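Local coordinates for programmed cell death 6-interacting protein (Homo sapiens, PDB 5WA1) that acts in endosomal sorting, membrane repair and cytokinesis, and is represented here by its Bro1 domain with a CHMP4C peptide bound, at residues L167-A170 with A171-Q175; H341-V344 with P345-K348; A277-H280 with Q281-L284. One frame throughout, in Å; residues are numbered along the deposited sequence.

How the contacts relate
All three contacts belong to the elongated helical Bro1 domain, and each is local, made between residues that follow one another in the chain. Contact 1 is the one at the bound CHMP4C peptide: on helix 164-191, L167, K168 and A171 pack against an aromatic side chain of the peptide. The centre of contact 1 lies about 10 Å from the centre of the chain. Contact 3, on helix 262-287, has its centre 26 Å from that of contact 1. Contact 2 lies still farther along, 39 Å centre to centre from contact 1, in the loop after helix 319-340. Contacts 2 and 3 come within about 5 Å at their nearest atoms without touching; both adjoin helix 291-311.

Contact 1 of 3, residues L167-A170 with A171-Q175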
# COMPACT_ATOMS: atom_id res chain seq x y z
N LEU A 167 1.09 -13.83 -5.32
CA LEU A 167 1.85 -12.67 -5.77
C LEU A 167 0.97 -11.68 -6.52
O LEU A 167 1.06 -10.46 -6.32
CB LEU A 167 3.02 -13.13 -6.66
CG LEU A 167 4.23 -13.75 -5.95
CD1 LEU A 167 5.08 -14.53 -6.95
CD2 LEU A 167 5.07 -12.67 -5.26
N LYS A 168 0.10 -12.19 -7.40
CA LYS A 168 -0.77 -11.32 -8.18
C LYS A 168 -1.79 -10.60 -7.29
O LYS A 168 -2.07 -9.41 -7.50
CB LYS A 168 -1.47 -12.13 -9.27
CG LYS A 168 -2.23 -11.30 -10.30
CD LYS A 168 -2.34 -12.04 -11.65
CE LYS A 168 -2.95 -13.42 -11.51
NZ LYS A 168 -3.27 -14.07 -12.83
N ILE A 169 -2.34 -11.30 -6.30
CA ILE A 169 -3.24 -10.64 -5.35
C ILE A 169 -2.52 -9.51 -4.62
O ILE A 169 -3.05 -8.40 -4.49
CB ILE A 169 -3.82 -11.67 -4.36
CG1 ILE A 169 -4.78 -12.62 -5.08
CG2 ILE A 169 -4.51 -10.96 -3.18
CD1 ILE A 169 -5.28 -13.78 -4.23
N ALA A 170 -1.31 -9.78 -4.13
CA ALA A 170 -0.56 -8.76 -3.40
C ALA A 170 -0.23 -7.58 -4.30
O ALA A 170 -0.35 -6.42 -3.88
CB ALA A 170 0.71 -9.36 -2.81
N ALA A 171 0.19 -7.84 -5.54
CA ALA A 171 0.53 -6.75 -6.45
C ALA A 171 -0.68 -5.86 -6.71
O ALA A 171 -0.57 -4.63 -6.69
CB ALA A 171 1.07 -7.30 -7.76
N LYS A 172 -1.84 -6.48 -6.94
CA LYS A 172 -3.06 -5.72 -7.19
C LYS A 172 -3.49 -4.93 -5.96
O LYS A 172 -3.86 -3.76 -6.06
CB LYS A 172 -4.17 -6.67 -7.66
CG LYS A 172 -5.43 -5.99 -8.17
CD LYS A 172 -6.29 -6.97 -8.99
CE LYS A 172 -5.42 -7.71 -10.03
NZ LYS A 172 -6.15 -8.80 -10.73
N HIS A 173 -3.43 -5.55 -4.77
CA HIS A 173 -3.93 -4.88 -3.58
C HIS A 173 -3.00 -3.76 -3.09
O HIS A 173 -3.48 -2.73 -2.59
CB HIS A 173 -4.17 -5.91 -2.48
CG HIS A 173 -5.46 -6.67 -2.64
ND1 HIS A 173 -5.78 -7.36 -3.79
CD2 HIS A 173 -6.51 -6.83 -1.80
CE1 HIS A 173 -6.96 -7.92 -3.65
NE2 HIS A 173 -7.43 -7.61 -2.45
N TYR A 174 -1.67 -3.93 -3.24
CA TYR A 174 -0.75 -2.85 -2.88
C TYR A 174 -0.93 -1.65 -3.79
O TYR A 174 -0.87 -0.51 -3.33
CB TYR A 174 0.70 -3.34 -2.95
CG TYR A 174 1.13 -4.19 -1.77
CD1 TYR A 174 0.83 -3.81 -0.47
CD2 TYR A 174 1.86 -5.36 -1.97
CE1 TYR A 174 1.23 -4.59 0.61
CE2 TYR A 174 2.25 -6.14 -0.91
CZ TYR A 174 1.93 -5.75 0.38
OH TYR A 174 2.32 -6.53 1.45
N GLN A 175 -1.16 -1.88 -5.08
CA GLN A 175 -1.38 -0.75 -5.99
C GLN A 175 -2.72 -0.07 -5.71
O GLN A 175 -2.83 1.15 -5.82
CB GLN A 175 -1.29 -1.22 -7.44
CG GLN A 175 0.15 -1.55 -7.85
CD GLN A 175 0.22 -2.07 -9.26
OE1 GLN A 175 0.47 -1.31 -10.21
NE2 GLN A 175 -0.02 -3.36 -9.43
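I169 and H173, one helical turn apart, run alongside each other in the same direction. The CG2 methyl of I169 sits over one face of the imidazole in a CH-pi contact, 4.2 Å from the ring centroid of H173. With chi1 at -69° CG1 of I169 stands anti to the carbonyl carbon, which leaves CG2 anti to N and over the H173 ring. A170 adds a smaller apolar touch, its CB resting 4.0 Å from CE2 of Y174.

Among the polar contacts, successive i to i+4 helix bonds run from A171 N to L167 O through to Y174 N to A170 O. I169 O takes the N-H of H173 at 2.9 Å and also a weak, strongly bent bond from H173 ND1 at 3.0 Å (N-H...O 121°). Q175 NE2 donates to A171 O at 3.1 Å, nearly straight at 164°, reaching the carbonyl from the face opposite Q175 N; the other end of this amide, OE1, accepts from K360 N.

K172 NZ makes a weak bond to the peptide backbone. In this alpha-helical turn of the Bro1 domain, L167, K168, A171 and K172 meet the CHMP4C peptide, while H173 and Y174 pack on helix 137-157.

Contact 2 of 3, residues H341-V344 with P345-K348; sequences HDRV and PDLK
R343 and D346 make a long salt bridge on the surface, in the extended loop that follows helix 319-340, while V344 and P345, between them in sequence, pack on helix 291-311. H341, with positive phi, is where the chain leaves the helix. From D342 the backbone stays extended as far as D346, until L347 and K348 begin a 3-10 segment.

The charged pair is loosely matched. R343 NH2 stands 3.7 Å from D346 OD2, a salt bridge but a long one, and 4.0 Å from D346 OD1. The carboxylate comes to the edge of the guanidinium, with its CG in the guanidinium plane, yet the two flat groups are turned 88° against each other, far from the coplanar fit of a bidentate pair. R343 gets there by leaving the backbone with CG anti to N (chi1 -173°), and a bend at chi3 lays the guanidinium alongside P345, toward D346; its NE lies 4.0 Å from P345 CA.

Apart from the ion pair, V344 CG1 packs 4.0 Å from P345 CD. The carbonyl oxygen of R343 makes a polar-to-carbon approach to P345 CD, at 3.4 Å. On helix 291-311, V344 rests against I295 and A296 and P345 against A296. D342 ties the start of the loop down, its N bonding to N336 OD1 and its OD2 to G292 N.

P345 has no N-H to donate, and D346 N is buried here without a partner in the model. With so long a separation and planes nearly perpendicular, the attraction between R343 and D346 is probably mainly electrostatic, and weak compared with a close, coplanar pair.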
# COMPACT_ATOMS: atom_id res chain seq x y z
N HIS A 341 43.01 -12.24 -13.22
CA HIS A 341 43.71 -11.01 -12.83
C HIS A 341 43.03 -9.76 -13.39
O HIS A 341 43.69 -8.80 -13.79
CB HIS A 341 45.18 -11.06 -13.25
CG HIS A 341 45.92 -12.20 -12.63
ND1 HIS A 341 46.80 -12.99 -13.35
CD2 HIS A 341 45.92 -12.68 -11.37
CE1 HIS A 341 47.30 -13.91 -12.55
NE2 HIS A 341 46.78 -13.75 -11.34
N ASP A 342 41.69 -9.77 -13.43
CA ASP A 342 40.93 -8.56 -13.71
C ASP A 342 41.16 -7.54 -12.60
O ASP A 342 41.17 -7.89 -11.42
CB ASP A 342 39.43 -8.85 -13.78
CG ASP A 342 38.97 -9.35 -15.15
OD1 ASP A 342 39.80 -9.68 -16.00
OD2 ASP A 342 37.74 -9.40 -15.38
N ARG A 343 41.32 -6.28 -12.98
CA ARG A 343 41.28 -5.22 -11.99
C ARG A 343 39.86 -5.08 -11.46
O ARG A 343 38.89 -5.12 -12.22
CB ARG A 343 41.74 -3.89 -12.58
CG ARG A 343 41.88 -2.80 -11.53
CD ARG A 343 41.70 -1.40 -12.11
NE ARG A 343 40.81 -0.59 -11.27
CZ ARG A 343 41.21 0.16 -10.25
NH1 ARG A 343 42.50 0.21 -9.93
NH2 ARG A 343 40.33 0.85 -9.55
N VAL A 344 39.74 -4.93 -10.14
CA VAL A 344 38.45 -4.72 -9.50
C VAL A 344 38.19 -3.22 -9.49
O VAL A 344 38.92 -2.48 -8.81
CB VAL A 344 38.41 -5.31 -8.08
CG1 VAL A 344 37.06 -5.02 -7.43
CG2 VAL A 344 38.68 -6.81 -8.13
N PRO A 345 37.20 -2.73 -10.23
CA PRO A 345 36.97 -1.28 -10.28
C PRO A 345 36.37 -0.75 -8.99
O PRO A 345 35.66 -1.46 -8.26
CB PRO A 345 35.99 -1.11 -11.45
CG PRO A 345 35.25 -2.42 -11.49
CD PRO A 345 36.21 -3.48 -11.03
N ASP A 346 36.65 0.53 -8.71
CA ASP A 346 35.93 1.25 -7.67
C ASP A 346 34.46 1.39 -8.06
O ASP A 346 34.12 1.49 -9.24
CB ASP A 346 36.52 2.65 -7.46
CG ASP A 346 37.97 2.61 -7.02
OD1 ASP A 346 38.32 1.72 -6.21
OD2 ASP A 346 38.76 3.47 -7.47
N LEU A 347 33.59 1.41 -7.04
CA LEU A 347 32.15 1.49 -7.29
C LEU A 347 31.79 2.71 -8.13
O LEU A 347 30.88 2.63 -8.97
CB LEU A 347 31.40 1.53 -5.97
CG LEU A 347 31.24 0.18 -5.29
CD1 LEU A 347 30.33 0.34 -4.09
CD2 LEU A 347 30.69 -0.85 -6.28
N LYS A 348 32.47 3.83 -7.92
CA LYS A 348 32.10 5.05 -8.63
C LYS A 348 32.49 4.99 -10.11
O LYS A 348 32.04 5.84 -10.88
CB LYS A 348 32.73 6.27 -7.96
CG LYS A 348 34.25 6.26 -7.95
CD LYS A 348 34.82 7.58 -7.44
CE LYS A 348 34.43 7.84 -5.99
NZ LYS A 348 35.04 9.09 -5.47

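Contact 3 of 3, residues A277-H280 with Q281-L284; sequences AEYH and QSIL
Y279 O is gripped by two donors from the following turn. S282 OG gives the shorter bond, 2.7 Å to Y279 O, and I283 N the other, 3.2 Å to the same oxygen; both arrive from one face of the carbonyl plane. The hydroxyl meets the carbonyl at a C=O...O angle of 129°, well bent from the C=O direction, while the amide comes in at 151°. S282 reaches back because its OG sits between the backbone N and the carbonyl carbon (chi1 84°), a position that turns the hydroxyl to the preceding turn of its own helix. Its hydrogen is thus spent inside the helix, the familiar way for a serine to satisfy itself in mid-helix.

The apolar part is carried by Y279 and I283, whose side chains run at a slant to each other. The I283 CD1 methyl ends 3.7 Å from Y279 CE2 and 4.0 Å from CZ of that phenol. The Y279 ring also meets that of H280 on the adjoining position: CD2 of Y279 lies over the centre of the H280 imidazole, 3.9 Å above its plane, and NE2 of H280 in turn lies in the plane of the phenol at its edge. H280 ND1 bonds to D231 OD1, which probably fixes the rotation of the ring.

Helix 262-287 is packed between two others here. On helix 231-252, H280 touches I234, Q281 meets A235 and L284 meets A232. Toward helix 291-311, Y279 and S282 lean on L298, and the buried carboxylate of E278 is paired with R297 and H300, so a salt bridge and a hydrogen bond join these two helices.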
# COMPACT_ATOMS: atom_id res chain seq x y z
N ALA A 277 19.82 -5.63 -6.36
CA ALA A 277 20.18 -5.07 -7.66
C ALA A 277 21.65 -5.37 -7.99
O ALA A 277 21.98 -5.79 -9.10
CB ALA A 277 19.94 -3.56 -7.66
N GLU A 278 22.54 -5.15 -7.02
CA GLU A 278 23.97 -5.40 -7.26
C GLU A 278 24.24 -6.89 -7.46
O GLU A 278 25.11 -7.27 -8.26
CB GLU A 278 24.80 -4.87 -6.10
CG GLU A 278 24.87 -3.36 -6.00
CD GLU A 278 25.72 -2.71 -7.10
OE1 GLU A 278 26.14 -3.41 -8.05
OE2 GLU A 278 25.95 -1.48 -7.02
N TYR A 279 23.54 -7.74 -6.72
CA TYR A 279 23.75 -9.18 -6.85
C TYR A 279 23.36 -9.67 -8.23
O TYR A 279 24.11 -10.40 -8.88
CB TYR A 279 22.97 -9.93 -5.77
CG TYR A 279 23.04 -11.43 -5.92
CD1 TYR A 279 24.20 -12.12 -5.59
CD2 TYR A 279 21.96 -12.15 -6.40
CE1 TYR A 279 24.28 -13.49 -5.73
CE2 TYR A 279 22.03 -13.52 -6.55
CZ TYR A 279 23.19 -14.18 -6.21
OH TYR A 279 23.26 -15.54 -6.35
N HIS A 280 22.18 -9.26 -8.72
CA HIS A 280 21.76 -9.71 -10.03
C HIS A 280 22.54 -9.03 -11.14
O HIS A 280 22.80 -9.65 -12.19
CB HIS A 280 20.25 -9.51 -10.20
CG HIS A 280 19.45 -10.48 -9.39
ND1 HIS A 280 19.24 -11.77 -9.79
CD2 HIS A 280 18.87 -10.36 -8.17
CE1 HIS A 280 18.54 -12.41 -8.87
NE2 HIS A 280 18.30 -11.57 -7.88
N GLN A 281 22.96 -7.79 -10.94
CA GLN A 281 23.85 -7.18 -11.92
C GLN A 281 25.20 -7.88 -11.96
O GLN A 281 25.81 -7.97 -13.02
CB GLN A 281 24.03 -5.69 -11.62
CG GLN A 281 24.66 -4.90 -12.77
CD GLN A 281 23.71 -4.74 -13.94
OE1 GLN A 281 22.50 -4.95 -13.80
NE2 GLN A 281 24.24 -4.38 -15.10
N SER A 282 25.67 -8.40 -10.82
CA SER A 282 26.94 -9.11 -10.79
C SER A 282 26.87 -10.42 -11.58
O SER A 282 27.86 -10.82 -12.20
CB SER A 282 27.38 -9.37 -9.34
OG SER A 282 26.76 -10.55 -8.84
N ILE A 283 25.72 -11.10 -11.55
CA ILE A 283 25.54 -12.31 -12.36
C ILE A 283 25.66 -11.97 -13.84
O ILE A 283 26.31 -12.70 -14.61
CB ILE A 283 24.18 -12.96 -12.03
CG1 ILE A 283 24.16 -13.45 -10.58
CG2 ILE A 283 23.89 -14.11 -13.02
CD1 ILE A 283 22.82 -14.01 -10.15
N LEU A 284 25.03 -10.88 -14.26
CA LEU A 284 25.18 -10.42 -15.64
C LEU A 284 26.64 -10.13 -15.96
O LEU A 284 27.15 -10.52 -17.01
CB LEU A 284 24.33 -9.17 -15.88
CG LEU A 284 24.38 -8.57 -17.29
CD1 LEU A 284 24.01 -9.61 -18.35
CD2 LEU A 284 23.43 -7.37 -17.38